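Local coordinates for motility-associated killing factor MakB (Vibrio cholerae serotype O1, PDB 6W1W), which probably acts as one component of a three-component cytotoxin that resembles alpha-pore-forming toxins, at residues 99-102 against 103-107; 109-112 against 113-117; 155-158 against 159-163; 258-261 against 262-266. All blocks are in the same frame, centred on the assembly; numbering follows the deposited sequence.

Overall arrangement
Contacts 1 and 2 follow each other on helix 100-151, their centres about 15 Å apart, toward one end of the elongated molecule. Contacts 3 and 4 lie on the opposite side of the chain's centre, on helices 157-176 and 251-270, which pack against each other. Contacts 1 and 3 are surface contacts in the first turns of their helices. Contact 2 is partly buried, and contact 4 belongs to the core. The chemistry follows: contact 1 has a loose lysine-glutamate pair and a disulfide, contact 3 a glutamine beside an arginine. A lysine-glutamine pair and a buried threonine mark contact 2, and contact 4 adds an isoleucine pair and a threonine hydroxyl bonded to the helix backbone.

Contact 1: residues 99-102 against 103-107; sequences STKQ and WIECL
Lys-101 and Glu-105 meet one turn apart on the outer side of helix 100-151. The contact is made mainly by the aliphatic part of the lysine: CG and CD of Lys-101 each lie 3.3 Å from OE2 of Glu-105. CG of Lys-101 is anti to the backbone N (chi1 162°), and the chain then bends at each following torsion. The extended glutamate crosses it at a slant. The charges stay near each other without forming a salt bridge, with NZ of Lys-101 4.5 Å from OE2 of Glu-105. Their attraction is probably modest.

Backbone bonds run from each residue to the fourth one before it. Glu-105 N donates to Lys-101 O at 3.0 Å. Trp-103 N and Cys-106 N bond likewise to Ser-99 O and Gln-102 O. The bond from Ile-104 N to Thr-100 O is weak.

The side chains of Trp-103 and Ile-104 lean back on the backbone of the preceding turn. CA of Thr-100 sits at the edge of the indole. The apolar packing is that of Ile-104 on Leu-301 of helix 276-302.

One covalent link is present: Cys-106 forms a disulfide with Cys-90.

The helix start has its own polar bond. OE1 of Gln-102 receives Ser-99 N at 3.2 Å, from above the carbonyl plane. Ser-99 is the N-cap, but its hydroxyl makes no capping bond. Gln-102, third residue of the helix, gives only the reciprocal bond of a capping box, and from a poor direction. This is the N-terminal turn of helix 100-151, tied to helix 69-90 by the disulfide.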
loop_
_atom_site.group_PDB
_atom_site.type_symbol
_atom_site.label_atom_id
_atom_site.label_comp_id
_atom_site.label_asym_id
_atom_site.label_seq_id
_atom_site.Cartn_x
_atom_site.Cartn_y
_atom_site.Cartn_z
ATOM N N SER A 99 33.971 -31.310 -4.828
ATOM C CA SER A 99 35.111 -31.040 -3.964
ATOM C C SER A 99 34.730 -30.110 -2.815
ATOM O O SER A 99 33.780 -29.330 -2.896
ATOM C CB SER A 99 36.257 -30.423 -4.767
ATOM O OG SER A 99 36.681 -31.285 -5.810
ATOM N N THR A 100 35.507 -30.203 -1.733
ATOM C CA THR A 100 35.301 -29.314 -0.594
ATOM C C THR A 100 35.672 -27.877 -0.936
ATOM O O THR A 100 35.063 -26.938 -0.411
ATOM C CB THR A 100 36.109 -29.801 0.606
ATOM O OG1 THR A 100 36.117 -28.794 1.628
ATOM C CG2 THR A 100 37.543 -30.122 0.195
ATOM N N LYS A 101 36.674 -27.688 -1.797
ATOM C CA LYS A 101 36.966 -26.352 -2.303
ATOM C C LYS A 101 35.787 -25.805 -3.100
ATOM O O LYS A 101 35.434 -24.626 -2.974
ATOM C CB LYS A 101 38.234 -26.383 -3.162
ATOM C CG LYS A 101 38.409 -25.181 -4.090
ATOM C CD LYS A 101 38.975 -23.967 -3.366
ATOM C CE LYS A 101 40.435 -24.183 -2.986
ATOM N NZ LYS A 101 41.291 -24.458 -4.177
ATOM N N GLN A 102 35.156 -26.656 -3.913
ATOM C CA GLN A 102 34.039 -26.214 -4.742
ATOM C C GLN A 102 32.838 -25.822 -3.891
ATOM O O GLN A 102 32.100 -24.892 -4.243
ATOM C CB GLN A 102 33.658 -27.312 -5.733
ATOM C CG GLN A 102 34.786 -27.725 -6.660
ATOM C CD GLN A 102 34.463 -28.983 -7.444
ATOM O OE1 GLN A 102 33.346 -29.498 -7.379
ATOM N NE2 GLN A 102 35.443 -29.485 -8.186
ATOM N N TRP A 103 32.620 -26.521 -2.775
ATOM C CA TRP A 103 31.531 -26.147 -1.878
ATOM C C TRP A 103 31.733 -24.743 -1.321
ATOM O O TRP A 103 30.782 -23.958 -1.242
ATOM C CB TRP A 103 31.402 -27.160 -0.738
ATOM C CG TRP A 103 30.647 -28.418 -1.095
ATOM C CD1 TRP A 103 31.136 -29.693 -1.105
ATOM C CD2 TRP A 103 29.274 -28.513 -1.494
ATOM N NE1 TRP A 103 30.152 -30.574 -1.483
ATOM C CE2 TRP A 103 29.000 -29.876 -1.728
ATOM C CE3 TRP A 103 28.251 -27.579 -1.678
ATOM C CZ2 TRP A 103 27.747 -30.325 -2.135
ATOM C CZ3 TRP A 103 27.007 -28.027 -2.080
ATOM C CH2 TRP A 103 26.765 -29.388 -2.306
ATOM N N ILE A 104 32.966 -24.403 -0.939
ATOM C CA ILE A 104 33.231 -23.079 -0.386
ATOM C C ILE A 104 33.067 -22.009 -1.455
ATOM O O ILE A 104 32.475 -20.953 -1.204
ATOM C CB ILE A 104 34.630 -23.026 0.249
ATOM C CG1 ILE A 104 34.809 -24.168 1.250
ATOM C CG2 ILE A 104 34.824 -21.700 0.947
ATOM C CD1 ILE A 104 36.103 -24.106 2.035
ATOM N N GLU A 105 33.587 -22.258 -2.660
ATOM C CA GLU A 105 33.415 -21.300 -3.749
ATOM C C GLU A 105 31.941 -21.087 -4.062
ATOM O O GLU A 105 31.518 -19.963 -4.356
ATOM C CB GLU A 105 34.167 -21.773 -4.992
ATOM C CG GLU A 105 35.669 -21.910 -4.790
ATOM C CD GLU A 105 36.386 -22.356 -6.047
ATOM O OE1 GLU A 105 35.725 -22.474 -7.100
ATOM O OE2 GLU A 105 37.612 -22.591 -5.982
ATOM N N CYS A 106 31.141 -22.153 -3.992
ATOM C CA CYS A 106 29.707 -22.011 -4.217
ATOM C C CYS A 106 29.040 -21.283 -3.060
ATOM O O CYS A 106 28.181 -20.420 -3.273
ATOM C CB CYS A 106 29.065 -23.382 -4.428
ATOM S SG CYS A 106 27.925 -23.449 -5.829
ATOM N N LEU A 107 29.435 -21.607 -1.826
ATOM C CA LEU A 107 28.802 -21.002 -0.659
ATOM C C LEU A 107 29.011 -19.491 -0.626
ATOM O O LEU A 107 28.070 -18.731 -0.369
ATOM C CB LEU A 107 29.339 -21.645 0.619
ATOM C CG LEU A 107 28.391 -22.611 1.331
ATOM C CD1 LEU A 107 27.100 -21.898 1.700
ATOM C CD2 LEU A 107 28.103 -23.830 0.471
#

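Contact 2: residues 109-112 against 113-117; sequences LLQK and TLKQN
Thr-113 bonds twice to the carbonyl of Leu-109, one turn earlier on helix 100-151. Its hydroxyl OG1 donates to Leu-109 O at 2.9 Å, and its backbone N reaches the same Leu-109 O at 3.2 Å. The two donors approach from opposite faces of the carbonyl plane. The threonine torsion allows this: OG1 is anti to the carbonyl carbon and beside the backbone N (chi1 -49°), which turns the hydroxyl back along the helix.

Lys-112 and Gln-116 make the other polar side-chain bond. NZ of Lys-112 donates to OE1 of Gln-116, almost straight in line with the amide C=O. The modelled distance of 2.5 Å is short, and little should be read into it at this resolution. The lysine runs out extended and then bends at its last two torsions, which swings NZ over to the glutamine. The backbone bond from Gln-116 N to Lys-112 O, at 2.9 Å, sets the two side chains one turn apart. Beside this pair, Gln-111 and Lys-115 lie alongside each other and point the same way, with NZ of Lys-115 3.9 Å from CG of Gln-111.

Around these groups the backbone bonds continue from each residue to the fourth before it, as from Lys-115 N to Gln-111 O at 3.0 Å. On the buried side, Leu-110 packs on Tyr-83 and Phe-87 of helix 69-90. Leu-114 touches Tyr-83 as well as Trp-287 of helix 276-302.

The chemistry is two-sided. The buried threonine hydroxyl is satisfied within its own helix, while on the exposed side Lys-112 reaches Gln-116 by a bond whose modelled length is doubtful.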
loop_
_atom_site.group_PDB
_atom_site.type_symbol
_atom_site.label_atom_id
_atom_site.label_comp_id
_atom_site.label_asym_id
_atom_site.label_seq_id
_atom_site.Cartn_x
_atom_site.Cartn_y
_atom_site.Cartn_z
ATOM N N LEU A 109 29.441 -17.582 -3.073
ATOM C CA LEU A 109 28.582 -16.959 -4.075
ATOM C C LEU A 109 27.212 -16.643 -3.487
ATOM O O LEU A 109 26.645 -15.576 -3.753
ATOM C CB LEU A 109 28.442 -17.858 -5.304
ATOM C CG LEU A 109 27.459 -17.349 -6.367
ATOM C CD1 LEU A 109 27.884 -15.988 -6.904
ATOM C CD2 LEU A 109 27.300 -18.358 -7.499
ATOM N N LEU A 110 26.664 -17.560 -2.687
ATOM C CA LEU A 110 25.434 -17.263 -1.962
ATOM C C LEU A 110 25.668 -16.186 -0.913
ATOM O O LEU A 110 24.825 -15.300 -0.724
ATOM C CB LEU A 110 24.889 -18.530 -1.303
ATOM C CG LEU A 110 24.439 -19.654 -2.234
ATOM C CD1 LEU A 110 24.175 -20.916 -1.436
ATOM C CD2 LEU A 110 23.198 -19.231 -3.004
ATOM N N GLN A 111 26.813 -16.248 -0.228
ATOM C CA GLN A 111 27.111 -15.281 0.823
ATOM C C GLN A 111 27.173 -13.863 0.273
ATOM O O GLN A 111 26.714 -12.917 0.923
ATOM C CB GLN A 111 28.422 -15.652 1.508
ATOM C CG GLN A 111 28.881 -14.667 2.561
ATOM C CD GLN A 111 30.343 -14.843 2.896
ATOM O OE1 GLN A 111 30.698 -15.147 4.033
ATOM N NE2 GLN A 111 31.203 -14.663 1.898
ATOM N N LYS A 112 27.735 -13.691 -0.925
ATOM C CA LYS A 112 27.733 -12.370 -1.545
ATOM C C LYS A 112 26.316 -11.953 -1.911
ATOM O O LYS A 112 25.889 -10.835 -1.601
ATOM C CB LYS A 112 28.641 -12.357 -2.778
ATOM C CG LYS A 112 28.843 -10.970 -3.389
ATOM C CD LYS A 112 29.725 -11.021 -4.634
ATOM C CE LYS A 112 28.979 -11.588 -5.835
ATOM N NZ LYS A 112 27.823 -10.730 -6.227
ATOM N N THR A 113 25.564 -12.850 -2.555
ATOM C CA THR A 113 24.198 -12.523 -2.952
ATOM C C THR A 113 23.317 -12.277 -1.735
ATOM O O THR A 113 22.495 -11.353 -1.733
ATOM C CB THR A 113 23.620 -13.638 -3.824
ATOM O OG1 THR A 113 24.558 -13.967 -4.855
ATOM C CG2 THR A 113 22.314 -13.192 -4.470
ATOM N N LEU A 114 23.480 -13.088 -0.686
ATOM C CA LEU A 114 22.747 -12.853 0.554
ATOM C C LEU A 114 23.050 -11.469 1.112
ATOM O O LEU A 114 22.133 -10.708 1.441
ATOM C CB LEU A 114 23.086 -13.932 1.582
ATOM C CG LEU A 114 22.240 -15.203 1.524
ATOM C CD1 LEU A 114 22.867 -16.291 2.368
ATOM C CD2 LEU A 114 20.834 -14.916 2.005
ATOM N N LYS A 115 24.340 -11.127 1.215
ATOM C CA LYS A 115 24.735 -9.814 1.722
ATOM C C LYS A 115 24.107 -8.689 0.907
ATOM O O LYS A 115 23.653 -7.685 1.468
ATOM C CB LYS A 115 26.261 -9.684 1.723
ATOM C CG LYS A 115 26.956 -10.154 3.001
ATOM C CD LYS A 115 28.483 -10.081 2.850
ATOM C CE LYS A 115 29.223 -10.186 4.187
ATOM N NZ LYS A 115 29.138 -11.528 4.831
ATOM N N GLN A 116 24.070 -8.839 -0.421
ATOM C CA GLN A 116 23.458 -7.811 -1.258
ATOM C C GLN A 116 21.975 -7.668 -0.956
ATOM O O GLN A 116 21.455 -6.549 -0.878
ATOM C CB GLN A 116 23.654 -8.134 -2.740
ATOM C CG GLN A 116 25.091 -8.177 -3.210
ATOM C CD GLN A 116 25.201 -8.513 -4.685
ATOM O OE1 GLN A 116 26.103 -9.240 -5.104
ATOM N NE2 GLN A 116 24.278 -7.983 -5.481
ATOM N N ASN A 117 21.274 -8.793 -0.787
ATOM C CA ASN A 117 19.828 -8.749 -0.605
ATOM C C ASN A 117 19.458 -8.064 0.704
ATOM O O ASN A 117 18.541 -7.239 0.742
ATOM C CB ASN A 117 19.244 -10.162 -0.657
ATOM C CG ASN A 117 19.202 -10.725 -2.069
ATOM O OD1 ASN A 117 19.316 -9.985 -3.049
ATOM N ND2 ASN A 117 19.033 -12.041 -2.180
#

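Contact 3: residues 155-158 against 159-163; sequences SEEQ and AMVRI
Glu-157 O takes the backbone N of Val-161 at 2.8 Å, with the donor close to the line of the carbonyl. Met-160 N makes a weak second bond to the same oxygen. The stronger bond of Met-160 N goes to Glu-156 O at 2.9 Å, although its N-H points only roughly at the acceptor (131°). Arg-162 N reaches Gln-158 O weakly.

Val-161 CG2 is anti to the carbonyl carbon and beside the backbone N. This branch leans back over the previous turn, 3.2 Å from Glu-157 O and 4.0 Å from CG of Glu-157. The two side chains lie next to each other and point the same way.

Gln-158 and Arg-162 also run together. Their amide and guanidinium planes are nearly perpendicular, 88° apart. OE1 of Gln-158 stays 3.6 Å from NH2 of Arg-162. The carbonyl oxygen of Gln-158 lies over one face of the guanidinium, displaced toward its rim.

Met-160 turns inward, and its side chain packs on Ala-253 and Ala-256 of helix 251-270 and on Trp-150 of helix 100-151.

Glu-156 stands just before the helix, and its carboxylate bonds to Ser-250, at the start of helix 251-270, rather than capping the turn. This is the first turn of helix 157-176, where the chain turns back after long helix 100-151 within a helical bundle.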
loop_
_atom_site.group_PDB
_atom_site.type_symbol
_atom_site.label_atom_id
_atom_site.label_comp_id
_atom_site.label_asym_id
_atom_site.label_seq_id
_atom_site.Cartn_x
_atom_site.Cartn_y
_atom_site.Cartn_z
ATOM N N SER A 155 -19.870 29.230 13.876
ATOM C CA SER A 155 -21.303 29.193 14.159
ATOM C C SER A 155 -21.988 27.967 13.568
ATOM O O SER A 155 -23.157 27.720 13.886
ATOM C CB SER A 155 -21.980 30.463 13.636
ATOM O OG SER A 155 -21.934 30.525 12.222
ATOM N N GLU A 156 -21.292 27.196 12.731
ATOM C CA GLU A 156 -21.839 26.009 12.084
ATOM C C GLU A 156 -20.990 24.776 12.371
ATOM O O GLU A 156 -20.887 23.879 11.531
ATOM C CB GLU A 156 -21.961 26.221 10.577
ATOM C CG GLU A 156 -22.807 27.415 10.178
ATOM C CD GLU A 156 -22.885 27.598 8.671
ATOM O OE1 GLU A 156 -22.044 28.332 8.112
ATOM O OE2 GLU A 156 -23.785 27.003 8.042
ATOM N N GLU A 157 -20.376 24.718 13.555
ATOM C CA GLU A 157 -19.481 23.607 13.866
ATOM C C GLU A 157 -20.239 22.287 13.919
ATOM O O GLU A 157 -19.842 21.305 13.278
ATOM C CB GLU A 157 -18.756 23.865 15.185
ATOM C CG GLU A 157 -17.830 22.725 15.566
ATOM C CD GLU A 157 -17.143 22.932 16.895
ATOM O OE1 GLU A 157 -17.702 23.643 17.756
ATOM O OE2 GLU A 157 -16.039 22.373 17.078
ATOM N N GLN A 158 -21.338 22.245 14.678
ATOM C CA GLN A 158 -22.115 21.014 14.787
ATOM C C GLN A 158 -22.590 20.540 13.419
ATOM O O GLN A 158 -22.472 19.352 13.091
ATOM C CB GLN A 158 -23.300 21.222 15.726
ATOM C CG GLN A 158 -22.904 21.666 17.124
ATOM C CD GLN A 158 -24.069 21.643 18.100
ATOM O OE1 GLN A 158 -25.142 21.113 17.801
ATOM N NE2 GLN A 158 -23.861 22.221 19.279
ATOM N N ALA A 159 -23.107 21.460 12.597
ATOM C CA ALA A 159 -23.495 21.109 11.234
ATOM C C ALA A 159 -22.314 20.585 10.423
ATOM O O ALA A 159 -22.493 19.738 9.540
ATOM C CB ALA A 159 -24.121 22.321 10.540
ATOM N N MET A 160 -21.098 21.065 10.709
ATOM C CA MET A 160 -19.946 20.664 9.910
ATOM C C MET A 160 -19.342 19.349 10.389
ATOM O O MET A 160 -18.827 18.575 9.576
ATOM C CB MET A 160 -18.888 21.764 9.914
ATOM C CG MET A 160 -19.222 22.941 9.020
ATOM S SD MET A 160 -17.885 24.144 8.952
ATOM C CE MET A 160 -17.641 24.486 10.692
ATOM N N VAL A 161 -19.377 19.084 11.699
ATOM C CA VAL A 161 -18.865 17.810 12.197
ATOM C C VAL A 161 -19.662 16.653 11.607
ATOM O O VAL A 161 -19.101 15.606 11.262
ATOM C CB VAL A 161 -18.883 17.782 13.737
ATOM C CG1 VAL A 161 -18.400 16.429 14.254
ATOM C CG2 VAL A 161 -18.027 18.901 14.299
ATOM N N ARG A 162 -20.979 16.831 11.465
ATOM C CA ARG A 162 -21.810 15.768 10.908
ATOM C C ARG A 162 -21.471 15.507 9.446
ATOM O O ARG A 162 -21.418 14.350 9.012
ATOM C CB ARG A 162 -23.290 16.120 11.058
ATOM C CG ARG A 162 -23.723 16.375 12.489
ATOM C CD ARG A 162 -25.227 16.544 12.606
ATOM N NE ARG A 162 -25.583 17.268 13.822
ATOM C CZ ARG A 162 -26.036 18.518 13.841
ATOM N NH1 ARG A 162 -26.206 19.180 12.703
ATOM N NH2 ARG A 162 -26.329 19.102 15.000
ATOM N N ILE A 163 -21.238 16.567 8.673
ATOM C CA ILE A 163 -20.914 16.385 7.262
ATOM C C ILE A 163 -19.557 15.712 7.105
ATOM O O ILE A 163 -19.376 14.844 6.243
ATOM C CB ILE A 163 -20.972 17.732 6.524
ATOM C CG1 ILE A 163 -22.393 18.292 6.552
ATOM C CG2 ILE A 163 -20.490 17.575 5.089
ATOM C CD1 ILE A 163 -22.533 19.608 5.835
#

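Contact 4: residues 258-261 against 262-266; sequences ITKA and IIQTL
Ile-262 lays its side chain back against Ile-258, four residues before it in helix 251-270. CG1 of Ile-262 lies 4.2 Å from CG2 of Ile-258, an aliphatic contact inside the core. CG1 is anti to the carbonyl carbon (chi1 -47°), which places it beside the helix backbone, 3.3 Å from Ile-258 O. The backbone N of Ile-262 bonds to that same oxygen at 3.1 Å.

Ile-263 follows with a nearly straight bond from its N to Thr-259 O at 3.0 Å. Its CD1 folds back to 3.4 Å from the same Thr-259 O.

Gln-264 N donates to Lys-260 O at 2.9 Å, and CB of Gln-264 rests on that carbonyl. This is the more exposed side of the turn, where Lys-260 makes a cation-pi contact with Trp-150.

Thr-265 N bonds to Ala-261 O at 2.9 Å. The threonine hydroxyl OG1 donates to Ile-262 O at 2.8 Å, from the same face of that carbonyl as Leu-266 N. Two donors thus share one carbonyl, and the backbone of the preceding turn supplies the hydroxyl with its acceptor.

The helix sits between the sheet and other helices. Ile-258 and Ile-262 lie on Leu-212 of strand 209-220 and Tyr-201 of strand 193-203. Ile-263 packs on Leu-142 and Ile-146 of helix 100-151, and Ala-261 touches Ile-167 of helix 157-176.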
loop_
_atom_site.group_PDB
_atom_site.type_symbol
_atom_site.label_atom_id
_atom_site.label_comp_id
_atom_site.label_asym_id
_atom_site.label_seq_id
_atom_site.Cartn_x
_atom_site.Cartn_y
_atom_site.Cartn_z
ATOM N N ILE A 258 -16.174 19.160 3.967
ATOM C CA ILE A 258 -15.706 18.171 2.996
ATOM C C ILE A 258 -14.195 17.995 3.095
ATOM O O ILE A 258 -13.695 16.882 3.305
ATOM C CB ILE A 258 -16.132 18.570 1.572
ATOM C CG1 ILE A 258 -17.653 18.466 1.420
ATOM C CG2 ILE A 258 -15.400 17.715 0.534
ATOM C CD1 ILE A 258 -18.175 18.850 0.048
ATOM N N THR A 259 -13.449 19.103 2.959
ATOM C CA THR A 259 -11.989 19.037 2.881
ATOM C C THR A 259 -11.380 18.452 4.151
ATOM O O THR A 259 -10.402 17.698 4.086
ATOM C CB THR A 259 -11.407 20.427 2.605
ATOM O OG1 THR A 259 -11.869 21.353 3.597
ATOM C CG2 THR A 259 -11.821 20.918 1.228
ATOM N N LYS A 260 -11.940 18.787 5.314
ATOM C CA LYS A 260 -11.444 18.208 6.558
ATOM C C LYS A 260 -11.511 16.685 6.526
ATOM O O LYS A 260 -10.591 16.009 7.001
ATOM C CB LYS A 260 -12.229 18.781 7.738
ATOM C CG LYS A 260 -12.444 17.840 8.911
ATOM C CD LYS A 260 -11.176 17.611 9.708
ATOM C CE LYS A 260 -11.483 17.066 11.092
ATOM N NZ LYS A 260 -12.046 18.115 11.991
ATOM N N ALA A 261 -12.570 16.122 5.935
ATOM C CA ALA A 261 -12.711 14.668 5.890
ATOM C C ALA A 261 -11.777 14.026 4.870
ATOM O O ALA A 261 -11.280 12.918 5.104
ATOM C CB ALA A 261 -14.159 14.288 5.588
ATOM N N ILE A 262 -11.525 14.693 3.740
ATOM C CA ILE A 262 -10.556 14.174 2.776
ATOM C C ILE A 262 -9.161 14.126 3.394
ATOM O O ILE A 262 -8.429 13.140 3.236
ATOM C CB ILE A 262 -10.575 15.018 1.489
ATOM C CG1 ILE A 262 -12.014 15.244 1.036
ATOM C CG2 ILE A 262 -9.777 14.331 0.390
ATOM C CD1 ILE A 262 -12.758 13.965 0.740
ATOM N N ILE A 263 -8.772 15.186 4.111
ATOM C CA ILE A 263 -7.501 15.163 4.831
ATOM C C ILE A 263 -7.519 14.071 5.891
ATOM O O ILE A 263 -6.554 13.310 6.039
ATOM C CB ILE A 263 -7.197 16.550 5.438
ATOM C CG1 ILE A 263 -6.347 17.388 4.480
ATOM C CG2 ILE A 263 -6.489 16.429 6.789
ATOM C CD1 ILE A 263 -7.081 17.869 3.256
ATOM N N GLN A 264 -8.631 13.955 6.623
ATOM C CA GLN A 264 -8.724 12.975 7.700
ATOM C C GLN A 264 -8.565 11.547 7.185
ATOM O O GLN A 264 -8.051 10.683 7.905
ATOM C CB GLN A 264 -10.053 13.139 8.437
ATOM C CG GLN A 264 -10.200 12.270 9.671
ATOM C CD GLN A 264 -9.043 12.416 10.631
ATOM O OE1 GLN A 264 -8.240 11.500 10.794
ATOM N NE2 GLN A 264 -8.952 13.573 11.277
ATOM N N THR A 265 -8.983 11.276 5.944
ATOM C CA THR A 265 -8.759 9.944 5.389
ATOM C C THR A 265 -7.331 9.794 4.881
ATOM O O THR A 265 -6.752 8.703 4.976
ATOM C CB THR A 265 -9.769 9.631 4.271
ATOM O OG1 THR A 265 -9.716 10.648 3.262
ATOM C CG2 THR A 265 -11.202 9.534 4.829
ATOM N N LEU A 266 -6.751 10.877 4.354
ATOM C CA LEU A 266 -5.342 10.857 3.973
ATOM C C LEU A 266 -4.450 10.579 5.177
ATOM O O LEU A 266 -3.506 9.784 5.088
ATOM C CB LEU A 266 -4.953 12.182 3.320
ATOM C CG LEU A 266 -5.453 12.448 1.900
ATOM C CD1 LEU A 266 -5.019 13.828 1.420
ATOM C CD2 LEU A 266 -4.960 11.375 0.950
#